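Local coordinates for COG0546: Predicted phosphatases (Streptococcus pneumoniae, PDB 2AH5), which is a predicted phosphatase of the haloacid dehalogenase-like family, probably hydrolysing phosphate esters, though its physiological substrate is not known, at residues Glu94-Ser97 with Ser98-Leu102; Gln114-Ala117 with Lys118-Ile122; Val142-Gln145 with Ala146-His150. All coordinates share one frame; numbering follows the deposited sequence.

All three interactions are local and partly buried, each running to the C-terminal end of a helix, and none touches another: their centres stand 17 to 21 Å apart. Interactions 1 and 3 pack on the parallel sheet of the HAD-type fold, both reaching strand 6-9, whereas interaction 2 faces the small antiparallel sheet and helix 89-97, the helix that interaction 1 ends. The buried residues are Leu96 and Leu102 in the first, Met116, Ala117 and Ile122 in the second, and Ile143, Ala146 and Leu147 in the third. The polar chemistry differs: a serine hydroxyl and waters in 94-102, a purely backbone Schellman ending in 114-122, and in 142-150 a threonine hydroxyl, with one water joining it to Gln145 and another joining His144 to Gln148.

Interaction 1. Residues Glu94-Ser97 with Ser98-Leu102; sequences EELS and SSYPL
With chi1 of 70°, Ser98 holds OG between its own backbone N and carbonyl carbon, and from there the hydroxyl turns back to Glu95 O, to which it donates at 2.8 Å. Leu102 instead sets CG beside its backbone N (chi1 -48°), which lays both methyl branches against the end of the helix. The contact is the C-terminal end of helix 89-97 and its turn into strand 102-106, a helix-to-strand connection of the Rossmann-like HAD core. Here the regular bonding gives out: Ser98 N makes only weak, long bonds to Glu94 O and Glu95 O, and Leu96 O takes two donors. Tyr100 N approaches it nearly head-on, while Ser99 N comes from above the carbonyl plane, 49° out of it. The Tyr100 ring brings its CD2 edge to the same oxygen, and the ring also meets Phe209 edge-to-face. On the buried side, Leu102 CD2 lies 4.0 Å from Leu96 CB, and both leucines pack on Ile7 of the central strand 6-9. Outside, a water donates to Glu95 O and is hydrogen-bonded to Ser99 OG. Leu102 CD1 rests 3.7 Å from Ser97 CB.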
ATOM      1  N   GLU A  94     -12.876  11.040   5.958  1.00 14.74           N
ATOM      2  CA  GLU A  94     -13.745  12.224   6.115  1.00 16.84           C
ATOM      3  C   GLU A  94     -13.155  13.146   7.176  1.00 16.56           C
ATOM      4  O   GLU A  94     -13.036  14.359   6.976  1.00 16.42           O
ATOM      5  CB  GLU A  94     -15.175  11.815   6.536  1.00 16.46           C
ATOM      6  CG  GLU A  94     -15.994  11.063   5.532  1.00 20.70           C
ATOM      7  CD  GLU A  94     -17.331  10.576   6.120  1.00 21.00           C
ATOM      8  OE1 GLU A  94     -17.332   9.871   7.178  1.00 26.19           O
ATOM      9  OE2 GLU A  94     -18.389  10.865   5.501  1.00 27.18           O
ATOM     10  N   GLU A  95     -12.733  12.567   8.299  1.00 16.83           N
ATOM     11  CA  GLU A  95     -12.190  13.362   9.396  1.00 17.46           C
ATOM     12  C   GLU A  95     -10.861  14.028   9.050  1.00 16.82           C
ATOM     13  O   GLU A  95     -10.718  15.238   9.221  1.00 17.50           O
ATOM     14  CB  GLU A  95     -12.059  12.504  10.656  1.00 17.74           C
ATOM     15  CG  GLU A  95     -13.406  12.158  11.299  1.00 20.64           C
ATOM     16  CD  GLU A  95     -14.188  13.418  11.676  1.00 26.99           C
ATOM     17  OE1 GLU A  95     -13.651  14.222  12.466  1.00 27.27           O
ATOM     18  OE2 GLU A  95     -15.312  13.612  11.162  1.00 27.54           O
ATOM     19  N   LEU A  96      -9.904  13.261   8.529  1.00 15.51           N
ATOM     20  CA  LEU A  96      -8.584  13.837   8.198  1.00 14.86           C
ATOM     21  C   LEU A  96      -8.662  14.824   7.028  1.00 15.46           C
ATOM     22  O   LEU A  96      -8.064  15.895   7.106  1.00 14.51           O
ATOM     23  CB  LEU A  96      -7.541  12.748   7.907  1.00 15.08           C
ATOM     24  CG  LEU A  96      -6.977  11.979   9.097  1.00 16.06           C
ATOM     25  CD1 LEU A  96      -6.107  10.806   8.597  1.00 17.81           C
ATOM     26  CD2 LEU A  96      -6.151  12.862  10.027  1.00 16.65           C
ATOM     27  N   SER A  97      -9.436  14.480   5.995  1.00 16.97           N
ATOM     28  CA  SER A  97      -9.551  15.325   4.784  1.00 18.95           C
ATOM     29  C   SER A  97     -10.127  16.705   5.069  1.00 20.25           C
ATOM     30  O   SER A  97      -9.859  17.657   4.318  1.00 20.31           O
ATOM     31  CB  SER A  97     -10.383  14.627   3.715  1.00 19.41           C
ATOM     32  OG  SER A  97     -11.734  14.582   4.117  1.00 22.05           O
ATOM     33  N   SER A  98     -10.907  16.822   6.151  1.00 20.89           N
ATOM     34  CA  SER A  98     -11.428  18.116   6.562  1.00 22.62           C
ATOM     35  C   SER A  98     -10.372  19.036   7.200  1.00 22.14           C
ATOM     36  O   SER A  98     -10.628  20.223   7.367  1.00 23.56           O
ATOM     37  CB  SER A  98     -12.685  17.970   7.441  1.00 22.54           C
ATOM     38  OG  SER A  98     -12.381  17.440   8.716  1.00 27.44           O
ATOM     39  N   SER A  99      -9.181  18.512   7.517  1.00 20.75           N
ATOM     40  CA  SER A  99      -8.104  19.316   8.107  1.00 19.99           C
ATOM     41  C   SER A  99      -6.774  19.266   7.343  1.00 18.86           C
ATOM     42  O   SER A  99      -5.879  20.086   7.581  1.00 18.75           O
ATOM     43  CB  SER A  99      -7.841  18.880   9.562  1.00 20.92           C
ATOM     44  OG  SER A  99      -9.007  19.034  10.360  1.00 23.14           O
ATOM     45  N   TYR A 100      -6.631  18.294   6.442  1.00 16.09           N
ATOM     46  CA  TYR A 100      -5.375  18.114   5.702  1.00 15.75           C
ATOM     47  C   TYR A 100      -5.626  17.691   4.266  1.00 14.73           C
ATOM     48  O   TYR A 100      -6.571  16.964   4.001  1.00 14.57           O
ATOM     49  CB  TYR A 100      -4.552  16.966   6.320  1.00 15.84           C
ATOM     50  CG  TYR A 100      -4.095  17.174   7.740  1.00 16.25           C
ATOM     51  CD1 TYR A 100      -2.894  17.810   8.004  1.00 18.66           C
ATOM     52  CD2 TYR A 100      -4.868  16.720   8.813  1.00 17.95           C
ATOM     53  CE1 TYR A 100      -2.446  18.007   9.325  1.00 19.74           C
ATOM     54  CE2 TYR A 100      -4.445  16.899  10.122  1.00 18.69           C
ATOM     55  CZ  TYR A 100      -3.220  17.558  10.366  1.00 18.07           C
ATOM     56  OH  TYR A 100      -2.769  17.760  11.659  1.00 20.59           O
ATOM     57  N   PRO A 101      -4.729  18.099   3.345  1.00 14.35           N
ATOM     58  CA  PRO A 101      -4.713  17.518   2.014  1.00 13.65           C
ATOM     59  C   PRO A 101      -4.167  16.092   2.200  1.00 12.78           C
ATOM     60  O   PRO A 101      -3.214  15.920   2.962  1.00 14.07           O
ATOM     61  CB  PRO A 101      -3.716  18.405   1.252  1.00 13.78           C
ATOM     62  CG  PRO A 101      -2.766  18.903   2.299  1.00 15.37           C
ATOM     63  CD  PRO A 101      -3.635  19.074   3.551  1.00 14.54           C
ATOM     64  N   LEU A 102      -4.802  15.114   1.563  1.00 11.96           N
ATOM     65  CA  LEU A 102      -4.417  13.707   1.606  1.00 12.05           C
ATOM     66  C   LEU A 102      -3.938  13.219   0.248  1.00 12.42           C
ATOM     67  O   LEU A 102      -4.491  13.647  -0.803  1.00 12.26           O
ATOM     68  CB  LEU A 102      -5.620  12.850   1.976  1.00 11.70           C
ATOM     69  CG  LEU A 102      -6.472  13.276   3.167  1.00 12.79           C
ATOM     70  CD1 LEU A 102      -7.593  12.289   3.381  1.00 12.14           C
ATOM     71  CD2 LEU A 102      -5.613  13.454   4.428  1.00 12.30           C
TER
HETATM   72  O   HOH W   1      -9.859  16.658  11.185  1.00 28.57           O
HETATM   73  O   HOH W   2      -8.420  17.336   2.114  1.00 17.36           O

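Interaction 2. Residues Gln114-Ala117 with Lys118-Ile122; sequences QDMA and KNLEI
Selenomethionine Met116 and Leu120 lie side by side and point the same way, one helical turn apart, with Met116 CG 3.9 Å from Leu120 CD1. Met116 starts out with CG opposite its backbone N (chi1 174°) and runs extended as far as SE before bending at the last torsion. Both side chains reach Val16 of the small antiparallel sheet. A second apolar pair spans five residues instead of four: Ala117 CB meets Ile122 CG1 at 4.0 Å, and Ile122 continues onto Leu85 and onto Ile90 and Leu93 of helix 89-97. What brings Ile122 back over Ala117 is a Schellman motif, which ends helix 110-119 within the beta-alpha-beta unit between strands 102-106 and 128-132. Glu121, with positive phi (69°), is its C-prime residue; Ile122 N donates to Ala117 O at 3.0 Å, and Glu121 N to Lys118 O at 3.2 Å. Upstream the helical bonds are still regular, Asn119 N to Asp115 O being 2.8 Å long. On the exposed flank the Asn119 amide folds back over that carbonyl, its CG 3.0 Å from Asp115 O, but neither OD1 nor ND2 hydrogen-bonds to this oxygen.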
ATOM      1  N   GLN A 114      -5.475   4.491  -9.132  1.00 14.75           N
ATOM      2  CA  GLN A 114      -6.555   5.393  -9.449  1.00 16.06           C
ATOM      3  C   GLN A 114      -7.853   4.645  -9.674  1.00 15.77           C
ATOM      4  O   GLN A 114      -8.861   5.043  -9.113  1.00 16.19           O
ATOM      5  CB  GLN A 114      -6.200   6.316 -10.620  1.00 16.70           C
ATOM      6  CG  GLN A 114      -5.041   7.225 -10.232  1.00 18.63           C
ATOM      7  CD  GLN A 114      -5.219   8.683 -10.578  1.00 25.80           C
ATOM      8  OE1 GLN A 114      -4.241   9.444 -10.602  1.00 28.67           O
ATOM      9  NE2 GLN A 114      -6.455   9.092 -10.826  1.00 27.31           N
ATOM     10  N   ASP A 115      -7.807   3.546 -10.426  1.00 16.09           N
ATOM     11  CA  ASP A 115      -8.976   2.713 -10.682  1.00 16.97           C
ATOM     12  C   ASP A 115      -9.567   2.162  -9.393  1.00 16.94           C
ATOM     13  O   ASP A 115     -10.794   2.246  -9.173  1.00 16.64           O
ATOM     14  CB  ASP A 115      -8.638   1.548 -11.620  1.00 17.04           C
ATOM     15  CG  ASP A 115      -8.432   1.983 -13.066  1.00 21.91           C
ATOM     16  OD1 ASP A 115      -8.823   3.120 -13.447  1.00 23.31           O
ATOM     17  OD2 ASP A 115      -7.864   1.158 -13.823  1.00 24.30           O
HETATM   18  N   MSE A 116      -8.711   1.583  -8.552  1.00 17.52           N
HETATM   19  CA  MSE A 116      -9.155   1.034  -7.263  1.00 20.50           C
HETATM   20  C   MSE A 116      -9.791   2.114  -6.367  1.00 17.85           C
HETATM   21  O   MSE A 116     -10.904   1.932  -5.844  1.00 17.15           O
HETATM   22  CB  MSE A 116      -7.992   0.346  -6.541  1.00 19.43           C
HETATM   23  CG  MSE A 116      -8.312  -0.128  -5.110  1.00 23.53           C
HETATM   24 SE   MSE A 116      -6.843  -1.245  -4.396  1.00 34.18          SE
HETATM   25  CE  MSE A 116      -6.506  -2.239  -6.122  1.00 28.34           C
ATOM     26  N   ALA A 117      -9.111   3.247  -6.200  1.00 16.51           N
ATOM     27  CA  ALA A 117      -9.695   4.314  -5.385  1.00 16.41           C
ATOM     28  C   ALA A 117     -11.065   4.750  -5.913  1.00 16.65           C
ATOM     29  O   ALA A 117     -11.989   4.936  -5.125  1.00 16.04           O
ATOM     30  CB  ALA A 117      -8.752   5.503  -5.255  1.00 16.14           C
ATOM     31  N   LYS A 118     -11.207   4.915  -7.237  1.00 17.37           N
ATOM     32  CA  LYS A 118     -12.529   5.264  -7.801  1.00 18.25           C
ATOM     33  C   LYS A 118     -13.576   4.158  -7.573  1.00 17.55           C
ATOM     34  O   LYS A 118     -14.715   4.446  -7.169  1.00 16.80           O
ATOM     35  CB  LYS A 118     -12.422   5.630  -9.288  1.00 19.10           C
ATOM     36  CG  LYS A 118     -13.544   6.521  -9.778  1.00 23.49           C
ATOM     37  CD  LYS A 118     -13.058   7.526 -10.844  1.00 28.03           C
ATOM     38  CE  LYS A 118     -13.755   8.893 -10.663  1.00 29.79           C
ATOM     39  NZ  LYS A 118     -13.139  10.050 -11.424  1.00 30.19           N
ATOM     40  N   ASN A 119     -13.188   2.902  -7.803  1.00 16.85           N
ATOM     41  CA  ASN A 119     -14.079   1.752  -7.569  1.00 17.31           C
ATOM     42  C   ASN A 119     -14.645   1.662  -6.137  1.00 17.33           C
ATOM     43  O   ASN A 119     -15.814   1.314  -5.935  1.00 18.35           O
ATOM     44  CB  ASN A 119     -13.354   0.438  -7.905  1.00 16.65           C
ATOM     45  CG  ASN A 119     -13.073   0.276  -9.395  1.00 19.81           C
ATOM     46  OD1 ASN A 119     -13.532   1.079 -10.229  1.00 19.49           O
ATOM     47  ND2 ASN A 119     -12.300  -0.756  -9.740  1.00 19.78           N
ATOM     48  N   LEU A 120     -13.814   1.983  -5.155  1.00 16.24           N
ATOM     49  CA  LEU A 120     -14.179   1.845  -3.749  1.00 15.90           C
ATOM     50  C   LEU A 120     -14.689   3.141  -3.149  1.00 15.46           C
ATOM     51  O   LEU A 120     -14.962   3.211  -1.937  1.00 14.95           O
ATOM     52  CB  LEU A 120     -13.006   1.277  -2.951  1.00 16.79           C
ATOM     53  CG  LEU A 120     -12.692  -0.179  -3.333  1.00 17.29           C
ATOM     54  CD1 LEU A 120     -11.392  -0.614  -2.691  1.00 17.01           C
ATOM     55  CD2 LEU A 120     -13.815  -1.188  -3.001  1.00 21.45           C
ATOM     56  N   GLU A 121     -14.859   4.130  -4.030  1.00 14.70           N
ATOM     57  CA  GLU A 121     -15.505   5.424  -3.709  1.00 15.01           C
ATOM     58  C   GLU A 121     -14.692   6.324  -2.776  1.00 14.41           C
ATOM     59  O   GLU A 121     -15.266   7.135  -2.044  1.00 14.19           O
ATOM     60  CB  GLU A 121     -16.927   5.160  -3.159  1.00 15.59           C
ATOM     61  CG  GLU A 121     -17.684   4.237  -4.104  1.00 19.53           C
ATOM     62  CD  GLU A 121     -19.183   4.173  -3.878  1.00 25.05           C
ATOM     63  OE1 GLU A 121     -19.666   4.555  -2.791  1.00 25.75           O
ATOM     64  OE2 GLU A 121     -19.858   3.707  -4.815  1.00 25.58           O
ATOM     65  N   ILE A 122     -13.362   6.202  -2.835  1.00 12.78           N
ATOM     66  CA  ILE A 122     -12.474   6.991  -1.957  1.00 13.16           C
ATOM     67  C   ILE A 122     -11.573   7.968  -2.733  1.00 12.52           C
ATOM     68  O   ILE A 122     -10.897   8.799  -2.124  1.00 13.89           O
ATOM     69  CB  ILE A 122     -11.640   6.112  -0.981  1.00 12.39           C
ATOM     70  CG1 ILE A 122     -10.671   5.161  -1.717  1.00 12.36           C
ATOM     71  CG2 ILE A 122     -12.591   5.359   0.012  1.00 13.05           C
ATOM     72  CD1 ILE A 122      -9.549   4.609  -0.803  1.00 14.34           C
TER

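Interaction 3. Residues Val142-Gln145 with Ala146-His150; sequences VIHQ and ALQTH
Gln145 and Thr149 run side by side in the same direction, one turn apart, and Gln145 can be followed outward from the backbone. Its CB merely adjoins the next peptide, that of Ala146. With CG opposite the backbone N (chi1 -178°) the chain projects outward from the helix, and Gln145 CG is 4.0 Å from Thr149 OG1. Beyond it the extended chain holds the amide out beside the threonine, Gln145 NE2 4.8 Å from Thr149 OG1, and a water spans the gap: Gln145 NE2 donates to it at 2.7 Å, and the water donates to Thr149 OG1. The Thr149 hydroxyl is thus used twice, for OG1 passes its own proton back to Gln145 O at 2.8 Å. Thr149 N donates to this carbonyl as well, and the two donors reach it from opposite faces of its plane. The glutamine also leans on Tyr130 of the neighbouring strand 128-132.

These residues make up most of helix 139-149, to its C-terminal end, and the helix packs on the parallel sheet of the HAD-type fold. Its inner side carries a second pair lying side by side and pointing the same way, with Ile143 CG2 4.1 Å from Leu147 CD1; these two residues and Ala146 all touch Phe8 of strand 6-9. Farther round, His144 and Gln148 cross obliquely, ring and amide planes 50° apart. There Gln148 CG sits 3.3 Å from His144 O, while Gln148 NE2 remains 4.1 Å from His144 ND1. A water in the plane of the imidazole, at its edge, joins the two, hydrogen-bonded to His144 ND1 and accepting a weak bond from Gln148 NE2. Where the helix ends, the Tyr130 hydroxyl is hydrogen-bonded to His150 NE2.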
ATOM      1  N   VAL A 142       8.276   7.221  -5.046  1.00 13.18           N
ATOM      2  CA  VAL A 142       6.881   7.660  -5.064  1.00 13.61           C
ATOM      3  C   VAL A 142       6.675   8.801  -4.053  1.00 13.66           C
ATOM      4  O   VAL A 142       6.075   9.836  -4.361  1.00 13.32           O
ATOM      5  CB  VAL A 142       5.925   6.453  -4.787  1.00 14.04           C
ATOM      6  CG1 VAL A 142       4.478   6.907  -4.745  1.00 15.61           C
ATOM      7  CG2 VAL A 142       6.107   5.367  -5.868  1.00 13.97           C
ATOM      8  N   ILE A 143       7.222   8.619  -2.858  1.00 12.59           N
ATOM      9  CA  ILE A 143       7.146   9.631  -1.796  1.00 12.98           C
ATOM     10  C   ILE A 143       7.846  10.925  -2.263  1.00 13.57           C
ATOM     11  O   ILE A 143       7.279  12.027  -2.138  1.00 13.27           O
ATOM     12  CB  ILE A 143       7.779   9.093  -0.484  1.00 12.87           C
ATOM     13  CG1 ILE A 143       6.927   7.956   0.108  1.00 11.74           C
ATOM     14  CG2 ILE A 143       8.008  10.203   0.531  1.00 14.25           C
ATOM     15  CD1 ILE A 143       7.479   7.264   1.346  1.00 12.13           C
ATOM     16  N   HIS A 144       9.063  10.786  -2.806  1.00 14.38           N
ATOM     17  CA  HIS A 144       9.752  11.939  -3.409  1.00 15.33           C
ATOM     18  C   HIS A 144       8.875  12.678  -4.418  1.00 14.93           C
ATOM     19  O   HIS A 144       8.802  13.907  -4.409  1.00 15.37           O
ATOM     20  CB  HIS A 144      11.057  11.527  -4.115  1.00 16.39           C
ATOM     21  CG  HIS A 144      12.231  11.356  -3.190  1.00 18.90           C
ATOM     22  ND1 HIS A 144      12.602  12.304  -2.254  1.00 22.13           N
ATOM     23  CD2 HIS A 144      13.119  10.341  -3.068  1.00 21.22           C
ATOM     24  CE1 HIS A 144      13.662  11.873  -1.591  1.00 21.64           C
ATOM     25  NE2 HIS A 144      13.997  10.688  -2.070  1.00 21.84           N
ATOM     26  N   GLN A 145       8.248  11.929  -5.313  1.00 14.87           N
ATOM     27  CA  GLN A 145       7.391  12.534  -6.318  1.00 15.10           C
ATOM     28  C   GLN A 145       6.222  13.323  -5.677  1.00 14.20           C
ATOM     29  O   GLN A 145       5.945  14.472  -6.076  1.00 14.44           O
ATOM     30  CB  GLN A 145       6.874  11.472  -7.271  1.00 15.81           C
ATOM     31  CG  GLN A 145       6.011  12.083  -8.364  1.00 18.49           C
ATOM     32  CD  GLN A 145       5.535  11.097  -9.393  1.00 23.50           C
ATOM     33  OE1 GLN A 145       5.806   9.892  -9.303  1.00 29.11           O
ATOM     34  NE2 GLN A 145       4.828  11.614 -10.410  1.00 22.74           N
ATOM     35  N   ALA A 146       5.534  12.695  -4.720  1.00 12.43           N
ATOM     36  CA  ALA A 146       4.446  13.348  -3.983  1.00 13.22           C
ATOM     37  C   ALA A 146       4.920  14.652  -3.323  1.00 14.06           C
ATOM     38  O   ALA A 146       4.281  15.699  -3.473  1.00 15.00           O
ATOM     39  CB  ALA A 146       3.807  12.392  -2.942  1.00 12.93           C
ATOM     40  N   LEU A 147       6.049  14.595  -2.619  1.00 14.16           N
ATOM     41  CA  LEU A 147       6.568  15.763  -1.903  1.00 14.44           C
ATOM     42  C   LEU A 147       6.934  16.905  -2.858  1.00 15.18           C
ATOM     43  O   LEU A 147       6.462  18.048  -2.691  1.00 15.38           O
ATOM     44  CB  LEU A 147       7.791  15.393  -1.066  1.00 14.93           C
ATOM     45  CG  LEU A 147       7.661  14.540   0.204  1.00 13.69           C
ATOM     46  CD1 LEU A 147       9.049  14.133   0.599  1.00 14.52           C
ATOM     47  CD2 LEU A 147       6.992  15.343   1.315  1.00 16.36           C
ATOM     48  N   GLN A 148       7.744  16.583  -3.868  1.00 14.90           N
ATOM     49  CA  GLN A 148       8.180  17.580  -4.846  1.00 15.58           C
ATOM     50  C   GLN A 148       7.031  18.195  -5.652  1.00 15.76           C
ATOM     51  O   GLN A 148       6.953  19.415  -5.771  1.00 16.91           O
ATOM     52  CB  GLN A 148       9.282  17.012  -5.738  1.00 15.43           C
ATOM     53  CG  GLN A 148      10.501  16.643  -4.904  1.00 18.09           C
ATOM     54  CD  GLN A 148      11.609  15.993  -5.697  1.00 21.06           C
ATOM     55  OE1 GLN A 148      11.653  16.077  -6.931  1.00 23.00           O
ATOM     56  NE2 GLN A 148      12.521  15.340  -4.986  1.00 21.70           N
ATOM     57  N   THR A 149       6.107  17.366  -6.137  1.00 16.20           N
ATOM     58  CA  THR A 149       4.992  17.878  -6.931  1.00 16.55           C
ATOM     59  C   THR A 149       4.135  18.863  -6.127  1.00 15.64           C
ATOM     60  O   THR A 149       3.610  19.818  -6.695  1.00 15.17           O
ATOM     61  CB  THR A 149       4.134  16.752  -7.539  1.00 17.01           C
ATOM     62  OG1 THR A 149       4.993  15.904  -8.302  1.00 21.29           O
ATOM     63  CG2 THR A 149       3.118  17.333  -8.491  1.00 18.32           C
ATOM     64  N   HIS A 150       4.056  18.650  -4.810  1.00 15.10           N
ATOM     65  CA  HIS A 150       3.219  19.479  -3.941  1.00 15.94           C
ATOM     66  C   HIS A 150       4.004  20.478  -3.108  1.00 14.95           C
ATOM     67  O   HIS A 150       3.457  21.109  -2.186  1.00 15.59           O
ATOM     68  CB  HIS A 150       2.235  18.621  -3.135  1.00 16.23           C
ATOM     69  CG  HIS A 150       1.234  17.957  -4.013  1.00 17.73           C
ATOM     70  ND1 HIS A 150       0.185  18.649  -4.582  1.00 17.65           N
ATOM     71  CD2 HIS A 150       1.206  16.714  -4.549  1.00 19.13           C
ATOM     72  CE1 HIS A 150      -0.496  17.831  -5.369  1.00 20.90           C
ATOM     73  NE2 HIS A 150       0.108  16.653  -5.371  1.00 19.91           N
TER
HETATM   74  O   HOH W   3      11.625  15.252  -1.638  1.00 10.22           O
HETATM   75  O   HOH W   4       4.488  14.278 -10.386  1.00 38.35           O